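Local structure of fiber (Human adenovirus 35, 2QLK) at residues 21-26 against 48-53. The protein forms the trimeric head of the virus fibre, the knob that attaches the virion to host cells, with CD46 as its receptor. Numbering follows the deposited sequence.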
loop_
_atom_site.group_PDB
_atom_site.type_symbol
_atom_site.label_atom_id
_atom_site.label_comp_id
_atom_site.label_asym_id
_atom_site.label_seq_id
_atom_site.Cartn_x
_atom_site.Cartn_y
_atom_site.Cartn_z
ATOM N N ILE A 21 -22.434 0.402 0.703
ATOM C CA ILE A 21 -22.715 1.389 1.752
ATOM C C ILE A 21 -21.777 1.196 2.945
ATOM O O ILE A 21 -22.107 1.529 4.085
ATOM C CB ILE A 21 -24.209 1.331 2.221
ATOM C CG1 ILE A 21 -24.576 2.637 2.934
ATOM C CG2 ILE A 21 -24.446 0.144 3.166
ATOM C CD1 ILE A 21 -26.035 2.720 3.366
ATOM N N ASN A 22 -20.593 0.666 2.655
ATOM C CA ASN A 22 -19.583 0.410 3.672
ATOM C C ASN A 22 -18.420 1.369 3.462
ATOM O O ASN A 22 -17.252 0.977 3.492
ATOM C CB ASN A 22 -19.096 -1.031 3.556
ATOM C CG ASN A 22 -18.493 -1.330 2.202
ATOM O OD1 ASN A 22 -19.140 -1.152 1.167
ATOM N ND2 ASN A 22 -17.244 -1.789 2.198
ATOM N N THR A 23 -18.751 2.639 3.265
ATOM C CA THR A 23 -17.737 3.642 3.025
ATOM C C THR A 23 -18.009 4.988 3.710
ATOM O O THR A 23 -19.057 5.614 3.512
ATOM C CB THR A 23 -17.547 3.819 1.495
ATOM O OG1 THR A 23 -16.863 5.049 1.214
ATOM C CG2 THR A 23 -18.898 3.792 0.791
ATOM N N LEU A 24 -17.053 5.405 4.537
ATOM C CA LEU A 24 -17.117 6.663 5.273
ATOM C C LEU A 24 -16.060 7.608 4.666
ATOM O O LEU A 24 -14.881 7.257 4.599
ATOM C CB LEU A 24 -16.814 6.386 6.741
ATOM C CG LEU A 24 -17.034 7.445 7.807
ATOM C CD1 LEU A 24 -18.498 7.913 7.812
ATOM C CD2 LEU A 24 -16.660 6.835 9.157
ATOM N N TRP A 25 -16.464 8.793 4.213
ATOM C CA TRP A 25 -15.503 9.698 3.592
ATOM C C TRP A 25 -15.857 11.166 3.659
ATOM O O TRP A 25 -16.941 11.555 4.115
ATOM C CB TRP A 25 -15.293 9.306 2.120
ATOM C CG TRP A 25 -16.511 9.503 1.242
ATOM C CD1 TRP A 25 -17.801 9.666 1.656
ATOM C CD2 TRP A 25 -16.546 9.542 -0.195
ATOM N NE1 TRP A 25 -18.634 9.804 0.574
ATOM C CE2 TRP A 25 -17.894 9.732 -0.574
ATOM C CE3 TRP A 25 -15.571 9.436 -1.196
ATOM C CZ2 TRP A 25 -18.297 9.817 -1.916
ATOM C CZ3 TRP A 25 -15.974 9.520 -2.540
ATOM C CH2 TRP A 25 -17.329 9.710 -2.881
ATOM N N THR A 26 -14.932 11.982 3.173
ATOM C CA THR A 26 -15.109 13.413 3.163
ATOM C C THR A 26 -15.852 13.863 1.906
ATOM O O THR A 26 -16.148 15.042 1.771
ATOM C CB THR A 26 -13.748 14.155 3.189
ATOM O OG1 THR A 26 -12.926 13.694 2.110
ATOM C CG2 THR A 26 -13.032 13.949 4.491
ATOM N N THR A 48 -8.879 14.968 1.578
ATOM C CA THR A 48 -9.693 13.917 0.965
ATOM C C THR A 48 -9.293 12.642 1.705
ATOM O O THR A 48 -8.148 12.162 1.608
ATOM C CB THR A 48 -9.375 13.729 -0.529
ATOM O OG1 THR A 48 -9.695 14.932 -1.240
ATOM C CG2 THR A 48 -10.162 12.538 -1.114
ATOM N N LEU A 49 -10.237 12.109 2.458
ATOM C CA LEU A 49 -10.020 10.909 3.215
ATOM C C LEU A 49 -11.144 9.962 2.860
ATOM O O LEU A 49 -12.309 10.347 2.927
ATOM C CB LEU A 49 -10.096 11.207 4.702
ATOM C CG LEU A 49 -10.095 9.997 5.632
ATOM C CD1 LEU A 49 -8.748 9.249 5.572
ATOM C CD2 LEU A 49 -10.353 10.508 7.035
ATOM N N VAL A 50 -10.789 8.744 2.468
ATOM C CA VAL A 50 -11.750 7.733 2.140
ATOM C C VAL A 50 -11.445 6.493 2.985
ATOM O O VAL A 50 -10.344 5.948 2.936
ATOM C CB VAL A 50 -11.685 7.421 0.662
ATOM C CG1 VAL A 50 -12.842 6.481 0.272
ATOM C CG2 VAL A 50 -11.761 8.732 -0.132
ATOM N N LEU A 51 -12.423 6.075 3.783
ATOM C CA LEU A 51 -12.307 4.901 4.636
ATOM C C LEU A 51 -13.342 3.867 4.179
ATOM O O LEU A 51 -14.542 4.153 4.122
ATOM C CB LEU A 51 -12.566 5.279 6.091
ATOM C CG LEU A 51 -11.658 6.333 6.717
ATOM C CD1 LEU A 51 -12.170 6.724 8.076
ATOM C CD2 LEU A 51 -10.238 5.736 6.866
ATOM N N VAL A 52 -12.863 2.678 3.827
ATOM C CA VAL A 52 -13.721 1.599 3.373
ATOM C C VAL A 52 -13.641 0.398 4.318
ATOM O O VAL A 52 -12.546 -0.106 4.617
ATOM C CB VAL A 52 -13.326 1.127 1.957
ATOM C CG1 VAL A 52 -14.082 -0.159 1.609
ATOM C CG2 VAL A 52 -13.608 2.218 0.929
ATOM N N LYS A 53 -14.807 -0.046 4.782
ATOM C CA LYS A 53 -14.908 -1.194 5.665
ATOM C C LYS A 53 -14.731 -2.395 4.757
ATOM O O LYS A 53 -15.354 -2.485 3.704
ATOM C CB LYS A 53 -16.277 -1.252 6.328
ATOM C CG LYS A 53 -16.455 -2.447 7.235
ATOM C CD LYS A 53 -16.023 -2.148 8.642
ATOM C CE LYS A 53 -16.286 -3.331 9.548
ATOM N NZ LYS A 53 -16.207 -2.932 10.979
#
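Leu24 and Leu51 form the hydrogen-bonded pair at the middle of this antiparallel pairing, each satisfying both backbone groups of the other: Leu24 N donates to Leu51 O and Leu51 N to Leu24 O, both at 2.8 Å. Thr23 with Val52 and Trp25 with Val50 are the non-hydrogen-bonded pairs on either side. Past Trp25, Thr26 N reaches Leu49 O at 3.1 Å, and the return bond, Leu49 N to Thr26 OG1 (3.1 Å, 166° at the hydrogen), ends on the hydroxyl instead of the carbonyl. A chi1 of 54° sets OG1 between the backbone N and carbonyl carbon of Thr26, where it also makes a weak bond with Leu47 O.

At the other end Lys53 N donates to Asn22 O, 23° out of the carbonyl plane, while Asn22 ND2 lies only 2.5 Å from Lys53 O. That bond is coplanar with the amide, but Asn22 is poorly ordered and the shortness is doubtful. The Lys53 side chain leads away from the pairing, and its NZ hydrogen-bonds Ala122 O. In one of the two antiparallel sheets of the knob's beta-sandwich, strand 23-25 lies between 45-54 and the short strand 106-107, whose Lys106 hydrogen-bonds Trp25 backbone to backbone.

Thr23 OG1 is buried without a polar partner; the closest atom of 48-53 to it is Leu51 O, at 3.8 Å. On the same face Val50 CG2 meets the edge of the Trp25 ring at CE3 (4.0 Å), the two side chains lying alongside; Ile208 and Leu57 of a second subunit pack on Trp25 and Val50 respectively, bringing this face into the trimer interface.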